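Local coordinates for protein platelet aggregation factor Sm-hPAF (Streptococcus mitis, PDB 4GWI) that binds fucose-containing Lewis glycans through this F-type lectin domain, while the whole cholesterol-dependent cytolysin probably forms pores in host membranes, at residues K69-N74 and K110-V115; F87-L92 and V115-K120. The protein carries 2 engineered substitutions. One frame throughout, in Å; residues are numbered along the deposited sequence.

Contact 1: K69-N74 and K110-V115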
ATOM      1  N   LYS A  69       4.715   0.044 -11.299  1.00 21.50           N
ATOM      2  CA  LYS A  69       5.318  -0.563 -10.076  1.00 20.63           C
ATOM      3  C   LYS A  69       4.664   0.031  -8.853  1.00 17.74           C
ATOM      4  O   LYS A  69       4.417   1.259  -8.805  1.00 20.66           O
ATOM      5  CB  LYS A  69       6.866  -0.342 -10.016  1.00 20.78           C
ATOM      6  CG  LYS A  69       7.548  -1.003  -8.791  1.00 23.62           C
ATOM      7  CD  LYS A  69       9.039  -0.553  -8.888  1.00 25.90           C
ATOM      8  CE  LYS A  69       9.949  -1.075  -7.835  1.00 37.36           C
ATOM      9  NZ  LYS A  69      11.296  -0.493  -8.218  1.00 37.27           N
ATOM     10  N   VAL A  70       4.383  -0.844  -7.917  1.00 18.02           N
ATOM     11  CA  VAL A  70       3.904  -0.373  -6.570  1.00 19.76           C
ATOM     12  C   VAL A  70       4.868  -1.026  -5.566  1.00 19.19           C
ATOM     13  O   VAL A  70       5.132  -2.199  -5.613  1.00 20.66           O
ATOM     14  CB  VAL A  70       2.483  -0.885  -6.277  1.00 18.61           C
ATOM     15  CG1 VAL A  70       2.047  -0.519  -4.801  1.00 19.58           C
ATOM     16  CG2 VAL A  70       1.503  -0.209  -7.292  1.00 19.52           C
ATOM     17  N   LYS A  71       5.444  -0.178  -4.655  1.00 19.01           N
ATOM     18  CA  LYS A  71       6.418  -0.724  -3.682  1.00 18.50           C
ATOM     19  C   LYS A  71       5.812  -0.527  -2.275  1.00 18.15           C
ATOM     20  O   LYS A  71       5.391   0.576  -1.984  1.00 20.20           O
ATOM     21  CB  LYS A  71       7.729   0.086  -3.767  1.00 22.40           C
ATOM     22  CG  LYS A  71       8.821  -0.620  -3.021  1.00 26.41           C
ATOM     23  CD  LYS A  71      10.196  -0.068  -3.541  1.00 27.46           C
ATOM     24  CE  LYS A  71      11.252  -0.675  -2.605  1.00 32.50           C
ATOM     25  NZ  LYS A  71      12.514   0.093  -2.922  1.00 37.75           N
ATOM     26  N   LEU A  72       5.732  -1.606  -1.532  1.00 17.68           N
ATOM     27  CA  LEU A  72       5.136  -1.543  -0.180  1.00 17.74           C
ATOM     28  C   LEU A  72       6.385  -1.624   0.775  1.00 18.94           C
ATOM     29  O   LEU A  72       7.233  -2.490   0.643  1.00 21.30           O
ATOM     30  CB  LEU A  72       4.293  -2.777   0.135  1.00 19.23           C
ATOM     31  CG  LEU A  72       3.096  -2.997  -0.819  1.00 26.39           C
ATOM     32  CD1 LEU A  72       2.218  -4.043  -0.142  1.00 24.92           C
ATOM     33  CD2 LEU A  72       2.265  -1.779  -1.214  1.00 26.53           C
ATOM     34  N   TYR A  73       6.292  -0.839   1.828  1.00 17.27           N
ATOM     35  CA  TYR A  73       7.305  -0.919   2.922  1.00 17.90           C
ATOM     36  C   TYR A  73       6.582  -1.277   4.167  1.00 19.53           C
ATOM     37  O   TYR A  73       5.628  -0.580   4.575  1.00 19.29           O
ATOM     38  CB  TYR A  73       7.980   0.436   3.103  1.00 18.59           C
ATOM     39  CG  TYR A  73       8.790   0.913   1.916  1.00 18.08           C
ATOM     40  CD1 TYR A  73      10.181   0.864   1.994  1.00 21.04           C
ATOM     41  CD2 TYR A  73       8.179   1.400   0.736  1.00 19.37           C
ATOM     42  CE1 TYR A  73      10.926   1.318   0.924  1.00 23.28           C
ATOM     43  CE2 TYR A  73       8.940   1.835  -0.353  1.00 20.66           C
ATOM     44  CZ  TYR A  73      10.313   1.778  -0.218  1.00 21.89           C
ATOM     45  OH  TYR A  73      11.083   2.273  -1.237  1.00 23.86           O
ATOM     46  N   ASN A  74       6.968  -2.398   4.772  1.00 18.29           N
ATOM     47  CA  ASN A  74       6.269  -2.949   5.923  1.00 19.22           C
ATOM     48  C   ASN A  74       6.622  -2.243   7.227  1.00 20.10           C
ATOM     49  O   ASN A  74       7.667  -1.607   7.296  1.00 21.33           O
ATOM     50  CB  ASN A  74       6.604  -4.472   6.041  1.00 19.89           C
ATOM     51  CG  ASN A  74       5.573  -5.236   6.823  1.00 21.19           C
ATOM     52  OD1 ASN A  74       4.575  -4.713   7.326  1.00 22.23           O
ATOM     53  ND2 ASN A  74       5.867  -6.546   7.000  1.00 22.16           N
ATOM     54  N   LYS A 110      11.289  -9.819   4.435  1.00 35.43           N
ATOM     55  CA  LYS A 110      11.860  -8.605   3.800  1.00 33.65           C
ATOM     56  C   LYS A 110      11.141  -7.317   4.233  1.00 30.00           C
ATOM     57  O   LYS A 110       9.950  -7.333   4.520  1.00 35.49           O
ATOM     58  CB  LYS A 110      11.836  -8.711   2.267  1.00 36.94           C
ATOM     59  CG  LYS A 110      12.659  -9.940   1.824  1.00 50.26           C
ATOM     60  CD  LYS A 110      13.085  -9.858   0.358  1.00 61.42           C
ATOM     61  CE  LYS A 110      13.762 -11.151  -0.088  1.00 69.64           C
ATOM     62  NZ  LYS A 110      15.031 -11.384   0.662  1.00 75.20           N
ATOM     63  N   ALA A 111      11.853  -6.237   4.234  1.00 26.17           N
ATOM     64  CA  ALA A 111      11.312  -4.926   4.691  1.00 27.45           C
ATOM     65  C   ALA A 111      10.382  -4.366   3.585  1.00 26.50           C
ATOM     66  O   ALA A 111       9.550  -3.467   3.885  1.00 24.29           O
ATOM     67  CB  ALA A 111      12.417  -3.931   4.900  1.00 28.45           C
ATOM     68  N   GLU A 112      10.563  -4.815   2.333  1.00 24.41           N
ATOM     69  CA  GLU A 112       9.813  -4.151   1.257  1.00 22.70           C
ATOM     70  C   GLU A 112       9.353  -5.228   0.277  1.00 25.04           C
ATOM     71  O   GLU A 112       9.866  -6.364   0.231  1.00 24.93           O
ATOM     72  CB  GLU A 112      10.621  -3.122   0.559  1.00 27.59           C
ATOM     73  CG  GLU A 112      11.873  -3.680  -0.016  1.00 41.24           C
ATOM     74  CD  GLU A 112      12.855  -2.586  -0.468  1.00 53.74           C
ATOM     75  OE1 GLU A 112      13.183  -1.669   0.349  1.00 53.16           O
ATOM     76  OE2 GLU A 112      13.294  -2.692  -1.654  1.00 67.18           O
ATOM     77  N   LEU A 113       8.325  -4.879  -0.512  1.00 21.62           N
ATOM     78  CA  LEU A 113       7.813  -5.786  -1.609  1.00 23.04           C
ATOM     79  C   LEU A 113       7.684  -4.917  -2.820  1.00 21.56           C
ATOM     80  O   LEU A 113       7.021  -3.853  -2.805  1.00 20.06           O
ATOM     81  CB  LEU A 113       6.449  -6.403  -1.242  1.00 23.14           C
ATOM     82  CG  LEU A 113       5.783  -7.138  -2.433  1.00 24.40           C
ATOM     83  CD1 LEU A 113       6.640  -8.339  -2.844  1.00 28.63           C
ATOM     84  CD2 LEU A 113       4.334  -7.539  -2.034  1.00 23.84           C
ATOM     85  N   GLU A 114       8.266  -5.321  -3.956  1.00 21.48           N
ATOM     86  CA  GLU A 114       8.058  -4.589  -5.194  1.00 19.57           C
ATOM     87  C   GLU A 114       7.060  -5.365  -6.069  1.00 21.62           C
ATOM     88  O   GLU A 114       7.236  -6.596  -6.338  1.00 25.94           O
ATOM     89  CB  GLU A 114       9.375  -4.525  -6.041  1.00 25.09           C
ATOM     90  CG  GLU A 114      10.388  -3.550  -5.354  1.00 30.70           C
ATOM     91  CD  GLU A 114      11.670  -3.343  -6.149  1.00 37.76           C
ATOM     92  OE1 GLU A 114      11.999  -4.176  -7.011  1.00 39.86           O
ATOM     93  OE2 GLU A 114      12.329  -2.323  -5.880  1.00 47.06           O
ATOM     94  N   VAL A 115       5.975  -4.673  -6.422  1.00 20.14           N
ATOM     95  CA  VAL A 115       4.901  -5.356  -7.229  1.00 19.33           C
ATOM     96  C   VAL A 115       4.924  -4.695  -8.590  1.00 18.80           C
ATOM     97  O   VAL A 115       4.849  -3.470  -8.755  1.00 20.30           O
ATOM     98  CB  VAL A 115       3.562  -5.071  -6.540  1.00 18.88           C
ATOM     99  CG1 VAL A 115       2.473  -5.854  -7.336  1.00 19.72           C
ATOM    100  CG2 VAL A 115       3.556  -5.508  -5.082  1.00 21.68           C
TER
HETATM  101  O   HOH W   1      10.003  -1.516   5.862  1.00 22.98           O
HETATM  102  O   HOH W   2       8.497  -7.799   6.533  1.00 29.39           O
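Lys-69 reaches over to the antiparallel neighbour 110-115 with a fully extended side chain. Its CG stands anti to the backbone N (chi1 -178°), and the chain then runs straight until NZ lies 3.1 Å from Glu-114 OE2, a salt bridge whose hydrogen bond is weak. Val-70 and Val-115 form a hydrogen-bonded pair: each N gives to the other's O, with Val-115 N only 2.7 Å from Val-70 O. Their side chains turn to the buried face, where the two CB atoms are 4.3 Å apart. Lys-71, back on the face of the lysines and glutamates, lies alongside Glu-114 but carries its amine on toward Glu-112, NZ to OE2 at 3.2 Å. A long bridge of 3.8 Å also joins Lys-71 NZ to Glu-114 OE2, the same oxygen that meets Lys-69, so one carboxylate oxygen sits between two lysines. Leu-72 repeats the valine pattern with Leu-113; Leu-113 N lies 2.9 Å from Leu-72 O. Tyr-73 runs alongside Glu-112, ring and carboxylate planes 67° apart. Its OH takes a weak hydrogen bond from Lys-71 NZ but is tied mainly to Glu-142 on strand 138-145. Asn-74 adds one more backbone bond: its N meets Ala-111 O at 2.9 Å, tilted 24° from the carbonyl plane. One water donates to both Asn-74 O and Ala-111 O; a second joins Asn-74 ND2 to Lys-110 O, and ND2 is also bonded to Ala-81 O. This is a regular antiparallel ladder, apolar on its inner face and crossed by a salt-bridge network on the other, within the beta-sandwich of the F-type lectin fold; the neighbouring strand 138-145 carries the calcium-binding residues Ala-139 and Glu-140.

Contact 2: F87-L92 and V115-K120; sequences FDVVLL and VFFTAK
Leu-91 and Phe-117 lead a purely apolar contact in the buried core of the beta-sandwich, between strands that belong to different sheets. No hydrogen bond joins the two segments: strand 87-92 and strand 115-117 run roughly the same way, their axes 9.7 Å apart at closest approach and 32° from parallel, so side chains alone span the gap. The central element is the Phe-117 ring. Leu-91 comes at it from the opposite direction and sets CD1 over one face, 3.6 Å from the ring centroid and 15° off the normal, a CH-pi contact. Behind it the leucine CG stands above the middle of the ring, 3.9 Å from Phe-117 CZ, and CD2 lies over the CE2 side, so the branched end as a whole lies against the aromatic group. Val-89 takes the edge instead, its CG1 near the ring plane and 4.0 Å from Phe-117 CZ. Its second methyl turns back toward the start of the other segment, where Val-89 CG2 and Val-115 CG2 are 4.2 Å apart. Past Phe-117 the chain turns a corner, an inverse gamma turn centred on Thr-118, and this brings Lys-120 back to the same leucine: Lys-120 CB sits 3.6 Å from Leu-91 CD1. A bend at chi2 (-68°) then leads the lysine chain away from the core. Around this cluster Leu-91 also packs on Val-125 of strand 124-129 and Val-67 of strand 64-74, while Phe-117 lies against Val-70 of strand 64-74 and against Ala-100 and Gln-102 of strand 98-104.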
ATOM      1  N   PHE A  87      -2.502 -11.070   1.426  1.00 21.97           N
ATOM      2  CA  PHE A  87      -3.114  -9.823   1.020  1.00 20.80           C
ATOM      3  C   PHE A  87      -3.065  -9.656  -0.479  1.00 21.94           C
ATOM      4  O   PHE A  87      -2.253 -10.284  -1.180  1.00 21.76           O
ATOM      5  CB  PHE A  87      -2.412  -8.585   1.683  1.00 21.01           C
ATOM      6  CG  PHE A  87      -0.963  -8.414   1.311  1.00 19.98           C
ATOM      7  CD1 PHE A  87       0.049  -9.092   1.969  1.00 21.47           C
ATOM      8  CD2 PHE A  87      -0.609  -7.582   0.226  1.00 21.47           C
ATOM      9  CE1 PHE A  87       1.388  -8.971   1.623  1.00 21.78           C
ATOM     10  CE2 PHE A  87       0.698  -7.462  -0.106  1.00 20.64           C
ATOM     11  CZ  PHE A  87       1.710  -8.064   0.576  1.00 22.01           C
ATOM     12  N   ASP A  88      -3.913  -8.766  -0.973  1.00 20.87           N
ATOM     13  CA  ASP A  88      -3.894  -8.415  -2.408  1.00 21.02           C
ATOM     14  C   ASP A  88      -3.446  -6.969  -2.576  1.00 19.29           C
ATOM     15  O   ASP A  88      -3.667  -6.098  -1.693  1.00 20.51           O
ATOM     16  CB  ASP A  88      -5.302  -8.460  -3.037  1.00 21.55           C
ATOM     17  CG  ASP A  88      -5.901  -9.900  -3.182  1.00 25.92           C
ATOM     18  OD1 ASP A  88      -7.163  -9.987  -3.248  1.00 29.88           O
ATOM     19  OD2 ASP A  88      -5.165 -10.849  -3.158  1.00 29.11           O
ATOM     20  N   VAL A  89      -2.802  -6.694  -3.683  1.00 18.31           N
ATOM     21  CA  VAL A  89      -2.560  -5.277  -4.180  1.00 17.45           C
ATOM     22  C   VAL A  89      -3.447  -5.132  -5.392  1.00 19.60           C
ATOM     23  O   VAL A  89      -3.371  -5.960  -6.352  1.00 20.27           O
ATOM     24  CB  VAL A  89      -1.086  -5.066  -4.508  1.00 19.08           C
ATOM     25  CG1 VAL A  89      -0.813  -3.617  -4.991  1.00 19.46           C
ATOM     26  CG2 VAL A  89      -0.221  -5.353  -3.250  1.00 19.66           C
ATOM     27  N   VAL A  90      -4.253  -4.096  -5.401  1.00 19.33           N
ATOM     28  CA  VAL A  90      -5.333  -3.943  -6.383  1.00 19.06           C
ATOM     29  C   VAL A  90      -5.184  -2.591  -7.025  1.00 20.48           C
ATOM     30  O   VAL A  90      -4.870  -1.545  -6.389  1.00 21.44           O
ATOM     31  CB  VAL A  90      -6.707  -3.966  -5.679  1.00 19.60           C
ATOM     32  CG1 VAL A  90      -7.817  -4.097  -6.719  1.00 22.29           C
ATOM     33  CG2 VAL A  90      -6.791  -5.172  -4.738  1.00 22.45           C
ATOM     34  N   LEU A  91      -5.381  -2.565  -8.352  1.00 17.72           N
ATOM     35  CA  LEU A  91      -5.471  -1.305  -9.068  1.00 18.30           C
ATOM     36  C   LEU A  91      -6.921  -1.091  -9.510  1.00 19.20           C
ATOM     37  O   LEU A  91      -7.519  -2.046 -10.003  1.00 18.26           O
ATOM     38  CB  LEU A  91      -4.581  -1.298 -10.300  1.00 18.32           C
ATOM     39  CG  LEU A  91      -3.041  -1.523 -10.107  1.00 18.22           C
ATOM     40  CD1 LEU A  91      -2.317  -1.386 -11.431  1.00 20.38           C
ATOM     41  CD2 LEU A  91      -2.579  -0.491  -9.050  1.00 20.71           C
ATOM     42  N   LEU A  92      -7.446   0.092  -9.331  1.00 18.76           N
ATOM     43  CA  LEU A  92      -8.847   0.391  -9.712  1.00 18.40           C
ATOM     44  C   LEU A  92      -8.831   1.539 -10.704  1.00 23.15           C
ATOM     45  O   LEU A  92      -8.033   2.475 -10.638  1.00 19.85           O
ATOM     46  CB  LEU A  92      -9.702   0.857  -8.524  1.00 20.13           C
ATOM     47  CG  LEU A  92      -9.627   0.010  -7.291  1.00 21.69           C
ATOM     48  CD1 LEU A  92     -10.630   0.723  -6.342  1.00 23.60           C
ATOM     49  CD2 LEU A  92     -10.114  -1.371  -7.569  1.00 23.45           C
ATOM     50  N   VAL A 115       5.975  -4.673  -6.422  1.00 20.14           N
ATOM     51  CA  VAL A 115       4.901  -5.356  -7.229  1.00 19.33           C
ATOM     52  C   VAL A 115       4.924  -4.695  -8.590  1.00 18.80           C
ATOM     53  O   VAL A 115       4.849  -3.470  -8.755  1.00 20.30           O
ATOM     54  CB  VAL A 115       3.562  -5.071  -6.540  1.00 18.88           C
ATOM     55  CG1 VAL A 115       2.473  -5.854  -7.336  1.00 19.72           C
ATOM     56  CG2 VAL A 115       3.556  -5.508  -5.082  1.00 21.68           C
ATOM     57  N   PHE A 116       5.047  -5.503  -9.649  1.00 19.55           N
ATOM     58  CA  PHE A 116       5.106  -4.958 -11.004  1.00 19.94           C
ATOM     59  C   PHE A 116       3.800  -5.187 -11.775  1.00 18.56           C
ATOM     60  O   PHE A 116       3.285  -6.313 -11.664  1.00 22.13           O
ATOM     61  CB  PHE A 116       6.278  -5.626 -11.759  1.00 21.43           C
ATOM     62  CG  PHE A 116       7.638  -5.184 -11.190  1.00 24.39           C
ATOM     63  CD1 PHE A 116       8.180  -4.029 -11.688  1.00 31.61           C
ATOM     64  CD2 PHE A 116       8.266  -5.969 -10.227  1.00 29.92           C
ATOM     65  CE1 PHE A 116       9.427  -3.573 -11.192  1.00 38.50           C
ATOM     66  CE2 PHE A 116       9.541  -5.498  -9.718  1.00 27.19           C
ATOM     67  CZ  PHE A 116      10.051  -4.319 -10.227  1.00 30.31           C
ATOM     68  N   PHE A 117       3.295  -4.114 -12.398  1.00 19.81           N
ATOM     69  CA  PHE A 117       2.067  -4.244 -13.208  1.00 19.30           C
ATOM     70  C   PHE A 117       2.357  -4.011 -14.646  1.00 19.99           C
ATOM     71  O   PHE A 117       3.278  -3.286 -14.987  1.00 23.27           O
ATOM     72  CB  PHE A 117       1.074  -3.230 -12.713  1.00 20.38           C
ATOM     73  CG  PHE A 117       0.427  -3.630 -11.387  1.00 20.31           C
ATOM     74  CD1 PHE A 117      -0.569  -4.542 -11.285  1.00 19.65           C
ATOM     75  CD2 PHE A 117       0.913  -3.065 -10.169  1.00 21.59           C
ATOM     76  CE1 PHE A 117      -1.196  -4.920 -10.084  1.00 22.46           C
ATOM     77  CE2 PHE A 117       0.284  -3.423  -8.981  1.00 21.96           C
ATOM     78  CZ  PHE A 117      -0.725  -4.359  -8.886  1.00 22.11           C
ATOM     79  N   THR A 118       1.551  -4.697 -15.520  1.00 20.52           N
ATOM     80  CA  THR A 118       1.876  -4.632 -16.977  1.00 20.70           C
ATOM     81  C   THR A 118       1.151  -3.473 -17.616  1.00 21.32           C
ATOM     82  O   THR A 118       0.011  -3.609 -18.133  1.00 23.42           O
ATOM     83  CB  THR A 118       1.484  -5.931 -17.641  1.00 19.21           C
ATOM     84  OG1 THR A 118       2.061  -7.051 -16.914  1.00 22.77           O
ATOM     85  CG2 THR A 118       2.038  -5.971 -19.056  1.00 22.11           C
ATOM     86  N   ALA A 119       1.685  -2.282 -17.363  1.00 21.14           N
ATOM     87  CA  ALA A 119       1.241  -0.980 -17.955  1.00 22.50           C
ATOM     88  C   ALA A 119      -0.244  -0.760 -17.778  1.00 22.60           C
ATOM     89  O   ALA A 119      -1.015  -0.668 -18.773  1.00 24.87           O
ATOM     90  CB  ALA A 119       1.626  -0.940 -19.442  1.00 25.69           C
ATOM     91  N   LYS A 120      -0.698  -0.726 -16.515  1.00 21.15           N
ATOM     92  CA  LYS A 120      -2.090  -0.674 -16.242  1.00 19.92           C
ATOM     93  C   LYS A 120      -2.601   0.716 -15.991  1.00 24.18           C
ATOM     94  O   LYS A 120      -2.064   1.432 -15.103  1.00 22.57           O
ATOM     95  CB  LYS A 120      -2.392  -1.532 -14.985  1.00 20.47           C
ATOM     96  CG  LYS A 120      -2.140  -3.050 -15.125  1.00 21.00           C
ATOM     97  CD  LYS A 120      -3.188  -3.649 -16.135  1.00 23.21           C
ATOM     98  CE  LYS A 120      -2.692  -5.078 -16.439  1.00 25.09           C
ATOM     99  NZ  LYS A 120      -3.611  -5.592 -17.544  1.00 25.98           N
TER

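Overall arrangement
Contact 1 is a pairing within one sheet, and contact 2 joins that sheet to the one facing it; both use strand 112-117 and share Val-115, with centres 12 Å apart. Their apolar sides merge in the core. Phe-87 CZ lies 3.7 Å from Leu-113 CD2 and Phe-87 CE2 the same distance from Leu-72 CD1, while Val-70 CG2 is 3.8 Å from Phe-117 CE2. On the contact 1 side the Tyr-73 side chain is about 7 Å from the calcium ion, and that of Asn-74 about 11 Å from a bound fucose (nearest atoms). In contact 2, the Leu-91 side chain is about 11 Å from that of Asp-60, a magnesium ligand.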